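Local coordinates for possible thiamine biosynthesis enzyme (PDB 2X7Q), which is of unknown function but has the periplasmic binding protein fold and may bind a small solute, possibly linked to thiamine biosynthesis, at residues Thr28-His42 with Asn221-Tyr233. The protein carries 1 engineered substitution. Sequence-based numbering, arbitrary orientation.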
ATOM      1  N   THR A  28     -10.692  -4.173  -4.288  1.00 10.10           N
ATOM      2  CA  THR A  28     -11.849  -4.558  -5.092  1.00 11.20           C
ATOM      3  C   THR A  28     -11.648  -5.862  -5.875  1.00 11.64           C
ATOM      4  O   THR A  28     -12.476  -6.766  -5.782  1.00 11.24           O
ATOM      5  CB  THR A  28     -12.278  -3.422  -6.049  1.00 11.03           C
ATOM      6  OG1 THR A  28     -12.813  -2.331  -5.291  1.00 12.61           O
ATOM      7  CG2 THR A  28     -13.335  -3.913  -7.017  1.00 13.81           C
ATOM      8  N   PRO A  29     -10.553  -5.961  -6.647  1.00  9.92           N
ATOM      9  CA  PRO A  29     -10.304  -7.178  -7.430  1.00 10.01           C
ATOM     10  C   PRO A  29     -10.285  -8.435  -6.563  1.00 11.12           C
ATOM     11  O   PRO A  29     -10.740  -9.489  -7.006  1.00 11.87           O
ATOM     12  CB  PRO A  29      -8.916  -6.929  -8.026  1.00  9.92           C
ATOM     13  CG  PRO A  29      -8.802  -5.449  -8.098  1.00 10.95           C
ATOM     14  CD  PRO A  29      -9.518  -4.938  -6.883  1.00  9.63           C
ATOM     15  N   LEU A  30      -9.761  -8.323  -5.347  1.00 10.47           N
ATOM     16  CA  LEU A  30      -9.728  -9.452  -4.425  1.00 11.39           C
ATOM     17  C   LEU A  30     -11.137  -9.939  -4.112  1.00 12.47           C
ATOM     18  O   LEU A  30     -11.388 -11.140  -4.047  1.00 11.40           O
ATOM     19  CB  LEU A  30      -9.008  -9.070  -3.131  1.00 11.21           C
ATOM     20  CG  LEU A  30      -7.536  -8.673  -3.244  1.00 10.76           C
ATOM     21  CD1 LEU A  30      -6.981  -8.277  -1.885  1.00 11.47           C
ATOM     22  CD2 LEU A  30      -6.727  -9.807  -3.842  1.00 11.75           C
ATOM     23  N   PHE A  31     -12.056  -8.996  -3.925  1.00 12.06           N
ATOM     24  CA  PHE A  31     -13.439  -9.329  -3.602  1.00 13.35           C
ATOM     25  C   PHE A  31     -14.131 -10.089  -4.730  1.00 13.75           C
ATOM     26  O   PHE A  31     -14.729 -11.140  -4.502  1.00 14.08           O
ATOM     27  CB  PHE A  31     -14.227  -8.063  -3.262  1.00 13.25           C
ATOM     28  CG  PHE A  31     -15.717  -8.249  -3.301  1.00 14.61           C
ATOM     29  CD1 PHE A  31     -16.378  -8.894  -2.267  1.00 17.10           C
ATOM     30  CD2 PHE A  31     -16.457  -7.779  -4.374  1.00 14.77           C
ATOM     31  CE1 PHE A  31     -17.748  -9.069  -2.306  1.00 16.19           C
ATOM     32  CE2 PHE A  31     -17.827  -7.949  -4.417  1.00 15.78           C
ATOM     33  CZ  PHE A  31     -18.474  -8.595  -3.381  1.00 16.66           C
ATOM     34  N   PHE A  32     -14.053  -9.548  -5.942  1.00 12.64           N
ATOM     35  CA  PHE A  32     -14.710 -10.155  -7.097  1.00 13.61           C
ATOM     36  C   PHE A  32     -14.169 -11.551  -7.399  1.00 13.43           C
ATOM     37  O   PHE A  32     -14.896 -12.410  -7.893  1.00 13.55           O
ATOM     38  CB  PHE A  32     -14.592  -9.251  -8.329  1.00 13.65           C
ATOM     39  CG  PHE A  32     -15.510  -8.057  -8.298  1.00 14.27           C
ATOM     40  CD1 PHE A  32     -15.008  -6.778  -8.111  1.00 14.61           C
ATOM     41  CD2 PHE A  32     -16.879  -8.216  -8.449  1.00 15.04           C
ATOM     42  CE1 PHE A  32     -15.854  -5.682  -8.084  1.00 15.49           C
ATOM     43  CE2 PHE A  32     -17.728  -7.124  -8.420  1.00 16.62           C
ATOM     44  CZ  PHE A  32     -17.214  -5.857  -8.236  1.00 15.75           C
ATOM     45  N   ALA A  33     -12.892 -11.771  -7.104  1.00 13.45           N
ATOM     46  CA  ALA A  33     -12.291 -13.090  -7.266  1.00 13.33           C
ATOM     47  C   ALA A  33     -13.006 -14.111  -6.385  1.00 14.17           C
ATOM     48  O   ALA A  33     -13.162 -15.272  -6.762  1.00 15.09           O
ATOM     49  CB  ALA A  33     -10.809 -13.045  -6.935  1.00 12.68           C
ATOM     50  N   GLN A  34     -13.439 -13.667  -5.209  1.00 13.84           N
ATOM     51  CA  GLN A  34     -14.172 -14.519  -4.280  1.00 14.42           C
ATOM     52  C   GLN A  34     -15.638 -14.628  -4.692  1.00 15.06           C
ATOM     53  O   GLN A  34     -16.230 -15.705  -4.634  1.00 14.77           O
ATOM     54  CB  GLN A  34     -14.063 -13.973  -2.853  1.00 15.03           C
ATOM     55  CG  GLN A  34     -14.799 -14.797  -1.805  1.00 16.73           C
ATOM     56  CD  GLN A  34     -14.716 -14.187  -0.417  1.00 20.97           C
ATOM     57  OE1 GLN A  34     -13.938 -14.636   0.426  1.00 22.29           O
ATOM     58  NE2 GLN A  34     -15.521 -13.161  -0.173  1.00 21.63           N
ATOM     59  N   GLN A  35     -16.214 -13.504  -5.108  1.00 14.69           N
ATOM     60  CA  GLN A  35     -17.604 -13.464  -5.553  1.00 14.97           C
ATOM     61  C   GLN A  35     -17.838 -14.407  -6.728  1.00 14.87           C
ATOM     62  O   GLN A  35     -18.839 -15.122  -6.771  1.00 16.05           O
ATOM     63  CB  GLN A  35     -18.000 -12.039  -5.948  1.00 14.35           C
ATOM     64  CG  GLN A  35     -19.449 -11.895  -6.393  1.00 14.99           C
ATOM     65  CD  GLN A  35     -19.742 -10.534  -7.000  1.00 15.79           C
ATOM     66  OE1 GLN A  35     -20.390  -9.691  -6.380  1.00 16.48           O
ATOM     67  NE2 GLN A  35     -19.263 -10.315  -8.219  1.00 14.17           N
ATOM     68  N   GLN A  36     -16.908 -14.404  -7.678  1.00 14.64           N
ATOM     69  CA  GLN A  36     -17.027 -15.233  -8.872  1.00 14.60           C
ATOM     70  C   GLN A  36     -16.461 -16.630  -8.640  1.00 15.26           C
ATOM     71  O   GLN A  36     -16.439 -17.460  -9.550  1.00 15.35           O
ATOM     72  CB  GLN A  36     -16.334 -14.564 -10.061  1.00 14.99           C
ATOM     73  CG  GLN A  36     -16.883 -13.186 -10.396  1.00 15.02           C
ATOM     74  CD  GLN A  36     -18.352 -13.219 -10.771  1.00 15.01           C
ATOM     75  OE1 GLN A  36     -19.140 -12.399 -10.302  1.00 15.50           O
ATOM     76  NE2 GLN A  36     -18.726 -14.170 -11.617  1.00 16.34           N
ATOM     77  N   GLY A  37     -16.004 -16.883  -7.417  1.00 14.14           N
ATOM     78  CA  GLY A  37     -15.509 -18.194  -7.037  1.00 14.95           C
ATOM     79  C   GLY A  37     -14.243 -18.616  -7.757  1.00 15.66           C
ATOM     80  O   GLY A  37     -14.028 -19.804  -7.998  1.00 15.64           O
ATOM     81  N   TYR A  38     -13.399 -17.647  -8.098  1.00 14.03           N
ATOM     82  CA  TYR A  38     -12.141 -17.943  -8.773  1.00 14.50           C
ATOM     83  C   TYR A  38     -11.180 -18.704  -7.862  1.00 14.58           C
ATOM     84  O   TYR A  38     -10.412 -19.546  -8.325  1.00 14.80           O
ATOM     85  CB  TYR A  38     -11.478 -16.661  -9.281  1.00 14.66           C
ATOM     86  CG  TYR A  38     -12.239 -15.966 -10.386  1.00 15.38           C
ATOM     87  CD1 TYR A  38     -12.653 -16.659 -11.513  1.00 15.96           C
ATOM     88  CD2 TYR A  38     -12.523 -14.608 -10.310  1.00 14.69           C
ATOM     89  CE1 TYR A  38     -13.345 -16.026 -12.527  1.00 17.27           C
ATOM     90  CE2 TYR A  38     -13.212 -13.964 -11.318  1.00 15.02           C
ATOM     91  CZ  TYR A  38     -13.622 -14.678 -12.425  1.00 16.15           C
ATOM     92  OH  TYR A  38     -14.307 -14.044 -13.438  1.00 17.43           O
ATOM     93  N   TYR A  39     -11.219 -18.401  -6.569  1.00 12.60           N
ATOM     94  CA  TYR A  39     -10.343 -19.063  -5.609  1.00 14.90           C
ATOM     95  C   TYR A  39     -10.633 -20.560  -5.533  1.00 16.01           C
ATOM     96  O   TYR A  39      -9.722 -21.381  -5.641  1.00 15.53           O
ATOM     97  CB  TYR A  39     -10.474 -18.426  -4.224  1.00 13.70           C
ATOM     98  CG  TYR A  39     -10.105 -16.959  -4.189  1.00 14.09           C
ATOM     99  CD1 TYR A  39     -11.038 -15.998  -3.825  1.00 14.10           C
ATOM    100  CD2 TYR A  39      -8.827 -16.536  -4.526  1.00 12.81           C
ATOM    101  CE1 TYR A  39     -10.709 -14.657  -3.788  1.00 12.32           C
ATOM    102  CE2 TYR A  39      -8.486 -15.196  -4.496  1.00 12.88           C
ATOM    103  CZ  TYR A  39      -9.432 -14.261  -4.126  1.00 12.47           C
ATOM    104  OH  TYR A  39      -9.097 -12.928  -4.097  1.00 11.92           O
ATOM    105  N   LYS A  40     -11.901 -20.911  -5.347  1.00 15.04           N
ATOM    106  CA  LYS A  40     -12.304 -22.313  -5.287  1.00 17.25           C
ATOM    107  C   LYS A  40     -12.023 -23.033  -6.604  1.00 17.15           C
ATOM    108  O   LYS A  40     -11.684 -24.213  -6.614  1.00 17.59           O
ATOM    109  CB  LYS A  40     -13.785 -22.429  -4.918  1.00 17.77           C
ATOM    110  CG  LYS A  40     -14.054 -22.341  -3.429  1.00 19.59           C
ATOM    111  CD  LYS A  40     -15.123 -21.311  -3.106  0.48 18.83           C
ATOM    112  CE  LYS A  40     -15.401 -21.274  -1.607  0.69 19.97           C
ATOM    113  NZ  LYS A  40     -16.369 -20.200  -1.248  0.77 20.69           N
ATOM    114  N   ALA A  41     -12.153 -22.308  -7.710  1.00 17.13           N
ATOM    115  CA  ALA A  41     -11.898 -22.866  -9.032  1.00 16.93           C
ATOM    116  C   ALA A  41     -10.450 -23.326  -9.159  1.00 17.97           C
ATOM    117  O   ALA A  41     -10.144 -24.236  -9.926  1.00 18.49           O
ATOM    118  CB  ALA A  41     -12.232 -21.850 -10.109  1.00 16.45           C
ATOM    119  N   HIS A  42      -9.563 -22.684  -8.404  1.00 17.06           N
ATOM    120  CA  HIS A  42      -8.148 -23.034  -8.411  1.00 17.66           C
ATOM    121  C   HIS A  42      -7.808 -23.990  -7.273  1.00 18.36           C
ATOM    122  O   HIS A  42      -6.644 -24.136  -6.901  1.00 19.03           O
ATOM    123  CB  HIS A  42      -7.282 -21.775  -8.320  1.00 15.71           C
ATOM    124  CG  HIS A  42      -7.149 -21.035  -9.616  1.00 15.78           C
ATOM    125  ND1 HIS A  42      -8.087 -20.126 -10.055  1.00 16.37           N
ATOM    126  CD2 HIS A  42      -6.183 -21.068 -10.563  1.00 16.40           C
ATOM    127  CE1 HIS A  42      -7.705 -19.632 -11.220  1.00 16.41           C
ATOM    128  NE2 HIS A  42      -6.555 -20.187 -11.550  1.00 16.50           N
ATOM    129  N   ASN A 221      -1.300 -20.316  -7.511  1.00 13.84           N
ATOM    130  CA  ASN A 221      -2.716 -20.381  -7.858  1.00 13.66           C
ATOM    131  C   ASN A 221      -3.489 -19.166  -7.344  1.00 13.48           C
ATOM    132  O   ASN A 221      -4.410 -18.680  -7.999  1.00 12.79           O
ATOM    133  CB  ASN A 221      -3.345 -21.673  -7.323  1.00 14.36           C
ATOM    134  CG  ASN A 221      -2.975 -22.884  -8.151  1.00 15.04           C
ATOM    135  OD1 ASN A 221      -3.525 -23.106  -9.229  1.00 16.23           O
ATOM    136  ND2 ASN A 221      -2.029 -23.670  -7.655  1.00 16.61           N
ATOM    137  N   PHE A 222      -3.114 -18.687  -6.161  1.00 12.20           N
ATOM    138  CA  PHE A 222      -3.732 -17.493  -5.597  1.00 12.27           C
ATOM    139  C   PHE A 222      -3.491 -16.292  -6.503  1.00 11.86           C
ATOM    140  O   PHE A 222      -4.409 -15.527  -6.789  1.00 10.67           O
ATOM    141  CB  PHE A 222      -3.187 -17.211  -4.194  1.00 12.13           C
ATOM    142  CG  PHE A 222      -3.601 -15.877  -3.640  1.00 11.21           C
ATOM    143  CD1 PHE A 222      -4.868 -15.695  -3.105  1.00 11.53           C
ATOM    144  CD2 PHE A 222      -2.724 -14.806  -3.650  1.00 11.21           C
ATOM    145  CE1 PHE A 222      -5.250 -14.466  -2.594  1.00 11.51           C
ATOM    146  CE2 PHE A 222      -3.100 -13.577  -3.140  1.00 11.11           C
ATOM    147  CZ  PHE A 222      -4.364 -13.406  -2.614  1.00 11.80           C
ATOM    148  N   ILE A 223      -2.249 -16.132  -6.950  1.00 11.70           N
ATOM    149  CA  ILE A 223      -1.894 -15.039  -7.846  1.00 12.00           C
ATOM    150  C   ILE A 223      -2.668 -15.138  -9.156  1.00 12.12           C
ATOM    151  O   ILE A 223      -3.152 -14.134  -9.678  1.00 11.44           O
ATOM    152  CB  ILE A 223      -0.382 -15.019  -8.142  1.00 12.49           C
ATOM    153  CG1 ILE A 223       0.409 -14.787  -6.851  1.00 13.34           C
ATOM    154  CG2 ILE A 223      -0.053 -13.947  -9.165  1.00 12.48           C
ATOM    155  CD1 ILE A 223       1.908 -14.723  -7.056  1.00 12.66           C
ATOM    156  N   ASP A 224      -2.785 -16.354  -9.682  1.00 12.08           N
ATOM    157  CA  ASP A 224      -3.548 -16.586 -10.904  1.00 13.17           C
ATOM    158  C   ASP A 224      -5.018 -16.223 -10.699  1.00 13.04           C
ATOM    159  O   ASP A 224      -5.659 -15.675 -11.591  1.00 13.27           O
ATOM    160  CB  ASP A 224      -3.418 -18.041 -11.358  1.00 13.82           C
ATOM    161  CG  ASP A 224      -2.029 -18.371 -11.861  1.00 16.27           C
ATOM    162  OD1 ASP A 224      -1.249 -17.433 -12.114  1.00 17.47           O
ATOM    163  OD2 ASP A 224      -1.718 -19.569 -12.018  1.00 16.94           O
ATOM    164  N   ALA A 225      -5.544 -16.527  -9.517  1.00 11.01           N
ATOM    165  CA  ALA A 225      -6.927 -16.200  -9.188  1.00 11.68           C
ATOM    166  C   ALA A 225      -7.103 -14.687  -9.114  1.00 11.70           C
ATOM    167  O   ALA A 225      -8.118 -14.149  -9.553  1.00 10.65           O
ATOM    168  CB  ALA A 225      -7.328 -16.849  -7.874  1.00 11.99           C
ATOM    169  N   VAL A 226      -6.110 -14.007  -8.549  1.00 11.23           N
ATOM    170  CA  VAL A 226      -6.116 -12.551  -8.478  1.00 10.94           C
ATOM    171  C   VAL A 226      -6.073 -11.948  -9.878  1.00 10.11           C
ATOM    172  O   VAL A 226      -6.702 -10.926 -10.139  1.00 10.86           O
ATOM    173  CB  VAL A 226      -4.929 -12.021  -7.648  1.00 10.80           C
ATOM    174  CG1 VAL A 226      -4.860 -10.505  -7.721  1.00  9.25           C
ATOM    175  CG2 VAL A 226      -5.038 -12.489  -6.204  1.00 10.65           C
ATOM    176  N   ASN A 227      -5.338 -12.594 -10.777  1.00 10.89           N
ATOM    177  CA  ASN A 227      -5.254 -12.144 -12.162  1.00 11.33           C
ATOM    178  C   ASN A 227      -6.627 -12.134 -12.823  1.00 12.01           C
ATOM    179  O   ASN A 227      -6.959 -11.218 -13.572  1.00 11.85           O
ATOM    180  CB  ASN A 227      -4.296 -13.033 -12.961  1.00 12.36           C
ATOM    181  CG  ASN A 227      -4.078 -12.534 -14.376  1.00 12.85           C
ATOM    182  OD1 ASN A 227      -5.018 -12.427 -15.166  1.00 14.71           O
ATOM    183  ND2 ASN A 227      -2.831 -12.223 -14.704  1.00 11.48           N
ATOM    184  N   GLN A 228      -7.418 -13.165 -12.544  1.00 12.12           N
ATOM    185  CA  GLN A 228      -8.775 -13.254 -13.068  1.00 12.76           C
ATOM    186  C   GLN A 228      -9.680 -12.242 -12.373  1.00 11.96           C
ATOM    187  O   GLN A 228     -10.576 -11.673 -12.992  1.00 11.21           O
ATOM    188  CB  GLN A 228      -9.330 -14.670 -12.891  1.00 14.28           C
ATOM    189  CG  GLN A 228      -8.711 -15.704 -13.819  1.00 17.05           C
ATOM    190  CD  GLN A 228      -9.364 -17.066 -13.696  1.00 18.68           C
ATOM    191  OE1 GLN A 228      -9.690 -17.511 -12.597  1.00 18.05           O
ATOM    192  NE2 GLN A 228      -9.553 -17.737 -14.826  1.00 22.28           N
ATOM    193  N   GLY A 229      -9.440 -12.025 -11.083  1.00 11.84           N
ATOM    194  CA  GLY A 229     -10.198 -11.051 -10.320  1.00 11.00           C
ATOM    195  C   GLY A 229      -9.970  -9.647 -10.844  1.00 11.55           C
ATOM    196  O   GLY A 229     -10.877  -8.815 -10.838  1.00 11.77           O
ATOM    197  N   ILE A 230      -8.750  -9.390 -11.303  1.00 10.55           N
ATOM    198  CA  ILE A 230      -8.400  -8.104 -11.890  1.00 10.87           C
ATOM    199  C   ILE A 230      -9.084  -7.919 -13.242  1.00 10.86           C
ATOM    200  O   ILE A 230      -9.594  -6.841 -13.543  1.00 10.94           O
ATOM    201  CB  ILE A 230      -6.875  -7.965 -12.068  1.00 10.54           C
ATOM    202  CG1 ILE A 230      -6.184  -7.863 -10.707  1.00 10.00           C
ATOM    203  CG2 ILE A 230      -6.548  -6.754 -12.922  1.00 10.15           C
ATOM    204  CD1 ILE A 230      -4.681  -7.716 -10.793  1.00  9.14           C
ATOM    205  N   GLN A 231      -9.088  -8.971 -14.053  1.00 11.68           N
ATOM    206  CA  GLN A 231      -9.725  -8.915 -15.363  1.00 12.08           C
ATOM    207  C   GLN A 231     -11.224  -8.665 -15.226  1.00 12.44           C
ATOM    208  O   GLN A 231     -11.794  -7.864 -15.964  1.00 13.03           O
ATOM    209  CB  GLN A 231      -9.467 -10.202 -16.151  1.00 14.08           C
ATOM    210  CG  GLN A 231     -10.095 -10.213 -17.540  1.00 17.11           C
ATOM    211  CD  GLN A 231      -9.828 -11.498 -18.298  1.00 18.93           C
ATOM    212  OE1 GLN A 231      -9.175 -12.408 -17.792  1.00 19.30           O
ATOM    213  NE2 GLN A 231     -10.334 -11.575 -19.523  1.00 20.38           N
ATOM    214  N   TYR A 232     -11.859  -9.352 -14.281  1.00 12.05           N
ATOM    215  CA  TYR A 232     -13.282  -9.159 -14.033  1.00 13.22           C
ATOM    216  C   TYR A 232     -13.557  -7.705 -13.669  1.00 12.40           C
ATOM    217  O   TYR A 232     -14.457  -7.080 -14.223  1.00 12.17           O
ATOM    218  CB  TYR A 232     -13.773 -10.086 -12.918  1.00 12.10           C
ATOM    219  CG  TYR A 232     -15.275 -10.056 -12.726  1.00 13.59           C
ATOM    220  CD1 TYR A 232     -15.876  -9.103 -11.912  1.00 14.12           C
ATOM    221  CD2 TYR A 232     -16.094 -10.977 -13.367  1.00 15.01           C
ATOM    222  CE1 TYR A 232     -17.250  -9.072 -11.740  1.00 15.01           C
ATOM    223  CE2 TYR A 232     -17.467 -10.956 -13.202  1.00 15.53           C
ATOM    224  CZ  TYR A 232     -18.038 -10.002 -12.389  1.00 16.06           C
ATOM    225  OH  TYR A 232     -19.401  -9.977 -12.225  1.00 18.60           O
ATOM    226  N   TYR A 233     -12.774  -7.175 -12.736  1.00 11.42           N
ATOM    227  CA  TYR A 233     -12.893  -5.779 -12.339  1.00 11.13           C
ATOM    228  C   TYR A 233     -12.813  -4.866 -13.555  1.00 11.30           C
ATOM    229  O   TYR A 233     -13.650  -3.986 -13.735  1.00 11.21           O
ATOM    230  CB  TYR A 233     -11.794  -5.416 -11.337  1.00 10.99           C
ATOM    231  CG  TYR A 233     -11.603  -3.925 -11.160  1.00 10.94           C
ATOM    232  CD1 TYR A 233     -12.365  -3.210 -10.244  1.00 11.17           C
ATOM    233  CD2 TYR A 233     -10.665  -3.231 -11.915  1.00 11.51           C
ATOM    234  CE1 TYR A 233     -12.196  -1.847 -10.086  1.00 11.83           C
ATOM    235  CE2 TYR A 233     -10.490  -1.870 -11.766  1.00 11.61           C
ATOM    236  CZ  TYR A 233     -11.256  -1.184 -10.849  1.00 11.81           C
ATOM    237  OH  TYR A 233     -11.085   0.169 -10.694  1.00 13.20           O
TER
HETATM  238  O   HOH W   1     -12.459 -12.833 -15.534  1.00 16.84           O
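Tyr38 drops as a knob into the hole formed by Ala225, Gln228, Gly229 and Tyr232. Followed outward, its CB lies 4.4 Å from Ala225 CB, and CD1 comes to 3.3 Å from Gln228 OE1, which CG and CE1 also approach; CD2 lies near Gly229 N and Gln228 CB. Gln228 CB stands over the ring centre, nearly along the normal, a CH-pi contact; Gln36 CB covers the opposite face toward the rim. Farther out, CE2 meets Tyr232 CB, and OH reaches Tyr232 CD2 while bonding a water that gives Gln228 O a weak second bond.

Tyr232 has its CG anti to the backbone N. The Gln36 amide stacks on its ring with planes 15° apart, Gln36 CG sitting 3.8 Å from the Tyr232 centroid. On the same side, Phe32 CD2 comes obliquely to Tyr232 CE1 (3.4 Å). Tyr232 OH is hydrogen-bonded to Glu239.

The His42 ring has Asn221 O and Ala225 N over one face; a nearly straight bond from His42 ND1 to Tyr38 O (3.0 Å, 169°) fixes its rotation.

Lacking a side chain, Gly229 can bring its CA to 4.0 Å from Ala33 CB and 3.7 Å from Pro29 O. The axes of helix 28-35 and of the 221-233 segment of helix 216-235 pass 7.6 Å apart at 102°. Tyr94 of strand 88-95 touches Pro29, Leu30 and Val226, strand 46-50 packs on Tyr39 and Phe222, and helix 237-247 borders Thr28, Phe32 and Tyr233, placing this crossing against one five-stranded sheet of the binding-protein fold.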